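Enolase from the environmental genome shotgun sequencing of the Sargasso Sea (PDB 2QGY) is of unknown function but, as a magnesium-binding member of the enolase superfamily, probably abstracts a proton next to the carboxylate of an acid substrate. Local coordinates at residues G11-L16 / R72-I77; D28-T33 / A140-D145. All blocks are in the same frame, centred on the assembly; numbering follows the deposited sequence.

Contact 1 of 2, residues G11-L16 / R72-I77; sequences GKLSRL and REISNI
L13 and S75 bring the two backbones within 4.6 Å of each other, CA to CA, where the first residue of strand 13-21 meets the turn that follows helix 60-74. One hydrogen bond joins them: L13 N donates to S75 O at 3.1 Å, noticeably bent at 144°, with the donor tilted from the carbonyl plane. The turn that offers this carbonyl is a type I beta turn from I74 to I77, closed by a rather long bond of 3.3 Å from I77 N to I74 O. S75 suits the place because a small side chain lets the strand come close, its CB lying 4.0 Å from L13 CB. Its hydroxyl, set between backbone N and carbonyl carbon (chi1 63°), folds back on the helix, and S75 OG donates to R72 O from above the carbonyl plane. L13 is buried, and its CD1 branch presses on I74 CD1 at 3.4 Å, tight for two methyls; F71 and I41 pack on the same leucine. K12 lies on the partly exposed side, its aliphatic chain running past S75 O and its NZ ending 3.5 Å from N76 O. The contact thus joins the start of strand 13-21 to the turn ending helix 60-74, with L13 packed between sheet and helix, in the alpha+beta N-terminal domain of the mandelate racemase and muconate lactonizing enzyme family.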
loop_
_atom_site.group_PDB
_atom_site.type_symbol
_atom_site.label_atom_id
_atom_site.label_comp_id
_atom_site.label_asym_id
_atom_site.label_seq_id
_atom_site.Cartn_x
_atom_site.Cartn_y
_atom_site.Cartn_z
ATOM N N GLY A 11 27.549 0.283 9.650
ATOM C CA GLY A 11 27.983 -1.028 10.128
ATOM C C GLY A 11 26.826 -1.963 10.404
ATOM O O GLY A 11 25.717 -1.724 9.926
ATOM N N LYS A 12 27.079 -3.036 11.160
ATOM C CA LYS A 12 26.043 -4.000 11.522
ATOM C C LYS A 12 25.122 -3.426 12.607
ATOM O O LYS A 12 25.540 -2.609 13.410
ATOM C CB LYS A 12 26.657 -5.314 12.013
ATOM C CG LYS A 12 27.336 -6.169 10.941
ATOM C CD LYS A 12 27.365 -7.644 11.361
ATOM C CE LYS A 12 28.713 -8.311 11.070
ATOM N NZ LYS A 12 28.736 -9.131 9.829
ATOM N N LEU A 13 23.862 -3.854 12.610
ATOM C CA LEU A 13 22.916 -3.428 13.631
ATOM C C LEU A 13 22.845 -4.490 14.680
ATOM O O LEU A 13 22.910 -5.677 14.360
ATOM C CB LEU A 13 21.517 -3.196 13.035
ATOM C CG LEU A 13 21.407 -2.252 11.839
ATOM C CD1 LEU A 13 19.954 -2.105 11.417
ATOM C CD2 LEU A 13 22.001 -0.848 12.158
ATOM N N SER A 14 22.716 -4.093 15.937
ATOM C CA SER A 14 22.666 -5.092 17.000
ATOM C C SER A 14 21.313 -5.242 17.683
ATOM O O SER A 14 20.951 -6.353 18.099
ATOM C CB SER A 14 23.801 -4.924 18.022
ATOM O OG SER A 14 23.739 -3.674 18.677
ATOM N N ARG A 15 20.550 -4.149 17.775
ATOM C CA ARG A 15 19.347 -4.192 18.579
ATOM C C ARG A 15 18.215 -3.373 17.979
ATOM O O ARG A 15 18.462 -2.351 17.364
ATOM C CB ARG A 15 19.657 -3.706 19.991
ATOM C CG ARG A 15 18.707 -4.214 21.046
ATOM C CD ARG A 15 19.271 -3.933 22.461
ATOM N NE ARG A 15 20.464 -4.735 22.748
ATOM C CZ ARG A 15 20.509 -5.756 23.605
ATOM N NH1 ARG A 15 19.422 -6.109 24.285
ATOM N NH2 ARG A 15 21.649 -6.426 23.785
ATOM N N LEU A 16 16.992 -3.883 18.152
ATOM C CA LEU A 16 15.773 -3.146 17.802
ATOM C C LEU A 16 14.849 -3.114 18.997
ATOM O O LEU A 16 14.603 -4.141 19.622
ATOM C CB LEU A 16 15.064 -3.788 16.598
ATOM C CG LEU A 16 13.679 -3.233 16.154
ATOM C CD1 LEU A 16 13.777 -1.833 15.592
ATOM C CD2 LEU A 16 13.043 -4.178 15.121
ATOM N N ARG A 72 15.814 -7.728 10.872
ATOM C CA ARG A 72 16.542 -8.998 10.896
ATOM C C ARG A 72 17.311 -9.177 9.598
ATOM O O ARG A 72 18.491 -9.572 9.603
ATOM C CB ARG A 72 15.590 -10.168 11.097
ATOM C CG ARG A 72 15.059 -10.322 12.510
ATOM C CD ARG A 72 14.261 -11.624 12.629
ATOM N NE ARG A 72 13.546 -11.703 13.902
ATOM C CZ ARG A 72 12.456 -12.443 14.120
ATOM N NH1 ARG A 72 11.917 -13.164 13.141
ATOM N NH2 ARG A 72 11.890 -12.449 15.321
ATOM N N GLU A 73 16.658 -8.872 8.485
ATOM C CA GLU A 73 17.291 -9.030 7.179
ATOM C C GLU A 73 18.487 -8.100 6.989
ATOM O O GLU A 73 19.501 -8.485 6.425
ATOM C CB GLU A 73 16.250 -8.843 6.065
ATOM C CG GLU A 73 16.798 -9.007 4.650
ATOM C CD GLU A 73 17.278 -10.435 4.323
ATOM O OE1 GLU A 73 16.995 -11.390 5.086
ATOM O OE2 GLU A 73 17.933 -10.595 3.270
ATOM N N ILE A 74 18.380 -6.875 7.471
ATOM C CA ILE A 74 19.442 -5.904 7.254
ATOM C C ILE A 74 20.522 -5.875 8.341
ATOM O O ILE A 74 21.561 -5.253 8.136
ATOM C CB ILE A 74 18.873 -4.488 7.070
ATOM C CG1 ILE A 74 18.272 -3.997 8.393
ATOM C CG2 ILE A 74 17.850 -4.490 5.921
ATOM C CD1 ILE A 74 18.171 -2.493 8.529
ATOM N N SER A 75 20.279 -6.539 9.474
ATOM C CA SER A 75 21.149 -6.391 10.664
ATOM C C SER A 75 22.551 -7.003 10.523
ATOM O O SER A 75 23.462 -6.660 11.294
ATOM C CB SER A 75 20.468 -6.944 11.922
ATOM O OG SER A 75 20.236 -8.335 11.803
ATOM N N ASN A 76 22.711 -7.902 9.555
ATOM C CA ASN A 76 23.979 -8.615 9.343
ATOM C C ASN A 76 24.805 -8.036 8.190
ATOM O O ASN A 76 25.884 -8.548 7.874
ATOM C CB ASN A 76 23.717 -10.118 9.117
ATOM C CG ASN A 76 22.439 -10.387 8.296
ATOM O OD1 ASN A 76 21.659 -9.473 8.008
ATOM N ND2 ASN A 76 22.224 -11.651 7.927
ATOM N N ILE A 77 24.283 -6.978 7.564
ATOM C CA ILE A 77 24.969 -6.306 6.468
ATOM C C ILE A 77 26.117 -5.496 7.067
ATOM O O ILE A 77 25.889 -4.490 7.735
ATOM C CB ILE A 77 24.007 -5.385 5.650
ATOM C CG1 ILE A 77 22.853 -6.202 5.031
ATOM C CG2 ILE A 77 24.785 -4.603 4.600
ATOM C CD1 ILE A 77 21.921 -5.413 4.094
#

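Contact 2 of 2, residues D28-T33 / A140-D145; sequences DQWSNT and ATCWSD
D145 receives three hydrogen bonds from S31 and N32. Its OD1 takes two of them. The backbone N32 N donates to D145 OD1 at 2.9 Å, nearly straight (168°) and on the syn side. S31 OG meets the same OD1 at 2.8 Å on the anti side, well out of the carboxylate plane. The other oxygen, D145 OD2, accepts from N32 ND2 at 2.8 Å; OD2 lies close to the N32 amide plane, while the donor sits on the syn side, tilted from the carboxylate plane, the two planes standing 83° apart. An aspartate with its carboxylate turned between backbone N and carbonyl carbon (chi1 70°) can reach a main-chain N-H and two side chains at once, and the short asparagine delivers both of its donors to it.

Beside this cluster, S144 OG donates to W30 O at 2.7 Å and also accepts from L146 N, which fixes the rotation of this buried hydroxyl. W30 swings its indole across the other segment, where W30 NE1 donates to W143 O at 3.0 Å, a bent bond that arrives from well above the carbonyl plane. A water that accepts from W143 N lies 2.7 Å from T141 O and takes only a weak bond from W30 NE1. S144 CB rests over one face of the W30 ring as a CH-pi contact, and C142 SG approaches obliquely, 3.7 Å from W30 CZ2; Y153 adds an edge-to-face ring.

The three donors probably favour the anionic form of D145. Together, these directional bonds tie an irregular loop to the chain leaving barrel strand 135-141.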
loop_
_atom_site.group_PDB
_atom_site.type_symbol
_atom_site.label_atom_id
_atom_site.label_comp_id
_atom_site.label_asym_id
_atom_site.label_seq_id
_atom_site.Cartn_x
_atom_site.Cartn_y
_atom_site.Cartn_z
ATOM N N ASP A 28 -5.632 18.945 27.253
ATOM C CA ASP A 28 -6.970 19.522 27.543
ATOM C C ASP A 28 -8.118 18.585 27.153
ATOM O O ASP A 28 -9.266 19.027 26.951
ATOM C CB ASP A 28 -7.138 20.915 26.881
ATOM C CG ASP A 28 -5.911 21.806 27.074
ATOM O OD1 ASP A 28 -5.526 22.033 28.238
ATOM O OD2 ASP A 28 -5.331 22.280 26.061
ATOM N N GLN A 29 -7.817 17.281 27.072
ATOM C CA GLN A 29 -8.822 16.265 26.766
ATOM C C GLN A 29 -9.525 16.586 25.432
ATOM O O GLN A 29 -10.712 16.303 25.239
ATOM C CB GLN A 29 -9.817 16.084 27.938
ATOM C CG GLN A 29 -9.113 15.784 29.287
ATOM C CD GLN A 29 -8.602 17.026 29.978
ATOM O OE1 GLN A 29 -9.301 18.034 30.047
ATOM N NE2 GLN A 29 -7.371 16.981 30.456
ATOM N N TRP A 30 -8.769 17.187 24.511
ATOM C CA TRP A 30 -9.340 17.648 23.235
ATOM C C TRP A 30 -9.704 16.467 22.314
ATOM O O TRP A 30 -10.752 16.486 21.645
ATOM C CB TRP A 30 -8.361 18.625 22.546
ATOM C CG TRP A 30 -8.743 18.898 21.121
ATOM C CD1 TRP A 30 -8.093 18.483 20.002
ATOM C CD2 TRP A 30 -9.915 19.602 20.672
ATOM N NE1 TRP A 30 -8.770 18.922 18.873
ATOM C CE2 TRP A 30 -9.895 19.594 19.259
ATOM C CE3 TRP A 30 -10.976 20.233 21.331
ATOM C CZ2 TRP A 30 -10.907 20.195 18.481
ATOM C CZ3 TRP A 30 -11.989 20.844 20.553
ATOM C CH2 TRP A 30 -11.933 20.820 19.150
ATOM N N SER A 31 -8.846 15.450 22.317
ATOM C CA SER A 31 -8.991 14.252 21.474
ATOM C C SER A 31 -8.379 13.013 22.150
ATOM O O SER A 31 -7.779 13.115 23.212
ATOM C CB SER A 31 -8.259 14.500 20.146
ATOM O OG SER A 31 -8.658 13.552 19.152
ATOM N N ASN A 32 -8.542 11.834 21.550
ATOM C CA ASN A 32 -7.674 10.700 21.896
ATOM C C ASN A 32 -6.471 10.838 20.980
ATOM O O ASN A 32 -6.613 11.218 19.805
ATOM C CB ASN A 32 -8.359 9.344 21.664
ATOM C CG ASN A 32 -9.691 9.212 22.410
ATOM O OD1 ASN A 32 -9.754 9.375 23.622
ATOM N ND2 ASN A 32 -10.764 8.911 21.666
ATOM N N THR A 33 -5.284 10.613 21.516
ATOM C CA THR A 33 -4.106 10.470 20.672
ATOM C C THR A 33 -4.222 9.157 19.916
ATOM O O THR A 33 -4.789 8.191 20.420
ATOM C CB THR A 33 -2.828 10.465 21.505
ATOM O OG1 THR A 33 -2.868 9.332 22.384
ATOM C CG2 THR A 33 -2.753 11.771 22.304
ATOM N N ALA A 140 -1.193 24.878 12.600
ATOM C CA ALA A 140 -1.824 23.973 13.538
ATOM C C ALA A 140 -3.080 23.374 12.976
ATOM O O ALA A 140 -3.955 24.084 12.430
ATOM C CB ALA A 140 -2.132 24.696 14.845
ATOM N N THR A 141 -3.198 22.059 13.135
ATOM C CA THR A 141 -4.381 21.345 12.691
ATOM C C THR A 141 -5.352 21.173 13.840
ATOM O O THR A 141 -4.968 20.759 14.927
ATOM C CB THR A 141 -4.007 19.973 12.098
ATOM O OG1 THR A 141 -3.273 20.188 10.897
ATOM C CG2 THR A 141 -5.229 19.142 11.787
ATOM N N CYS A 142 -6.609 21.545 13.589
ATOM C CA CYS A 142 -7.687 21.437 14.584
ATOM C C CYS A 142 -8.592 20.265 14.225
ATOM O O CYS A 142 -9.459 20.374 13.352
ATOM C CB CYS A 142 -8.548 22.695 14.583
ATOM S SG CYS A 142 -9.630 22.681 15.991
ATOM N N TRP A 143 -8.376 19.133 14.877
ATOM C CA TRP A 143 -9.138 17.951 14.587
ATOM C C TRP A 143 -9.309 17.116 15.845
ATOM O O TRP A 143 -8.374 16.986 16.636
ATOM C CB TRP A 143 -8.385 17.114 13.536
ATOM C CG TRP A 143 -9.149 15.902 13.107
ATOM C CD1 TRP A 143 -10.062 15.815 12.075
ATOM C CD2 TRP A 143 -9.090 14.607 13.699
ATOM N NE1 TRP A 143 -10.574 14.541 12.004
ATOM C CE2 TRP A 143 -9.977 13.774 12.977
ATOM C CE3 TRP A 143 -8.337 14.049 14.754
ATOM C CZ2 TRP A 143 -10.158 12.419 13.294
ATOM C CZ3 TRP A 143 -8.529 12.711 15.069
ATOM C CH2 TRP A 143 -9.420 11.913 14.338
ATOM N N SER A 144 -10.494 16.539 16.021
ATOM C CA SER A 144 -10.712 15.593 17.128
ATOM C C SER A 144 -11.557 14.368 16.737
ATOM O O SER A 144 -12.463 14.459 15.902
ATOM C CB SER A 144 -11.349 16.277 18.333
ATOM O OG SER A 144 -11.577 15.316 19.366
ATOM N N ASP A 145 -11.261 13.232 17.359
ATOM C CA ASP A 145 -12.067 12.018 17.170
ATOM C C ASP A 145 -13.210 11.901 18.172
ATOM O O ASP A 145 -14.002 10.956 18.094
ATOM C CB ASP A 145 -11.209 10.747 17.196
ATOM C CG ASP A 145 -10.662 10.422 18.578
ATOM O OD1 ASP A 145 -10.329 11.371 19.323
ATOM O OD2 ASP A 145 -10.541 9.204 18.895
HETATM O O HOH W 1 -6.097 19.352 16.986
#

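Both contacts are partly buried, contact 2 more so, with four of seven touching residues buried against two of seven in contact 1. Contact 1 lies about 26 Å from the chain centre and contact 2 about 16 Å, measured from their centres. Contact 1 stays inside the N-terminal domain, joining its sheet to helix 60-74 through aliphatic packing and a single backbone bond. Contact 2 crosses between domains, from the loop linking strands 13-21 and 37-43 to the barrel, and relies on side-chain hydrogen bonds and an indole. Its barrel segment carries W143, whose side chain is about 8 Å from the magnesium ion, so loop 28-33 probably lies near the active site, as in relatives.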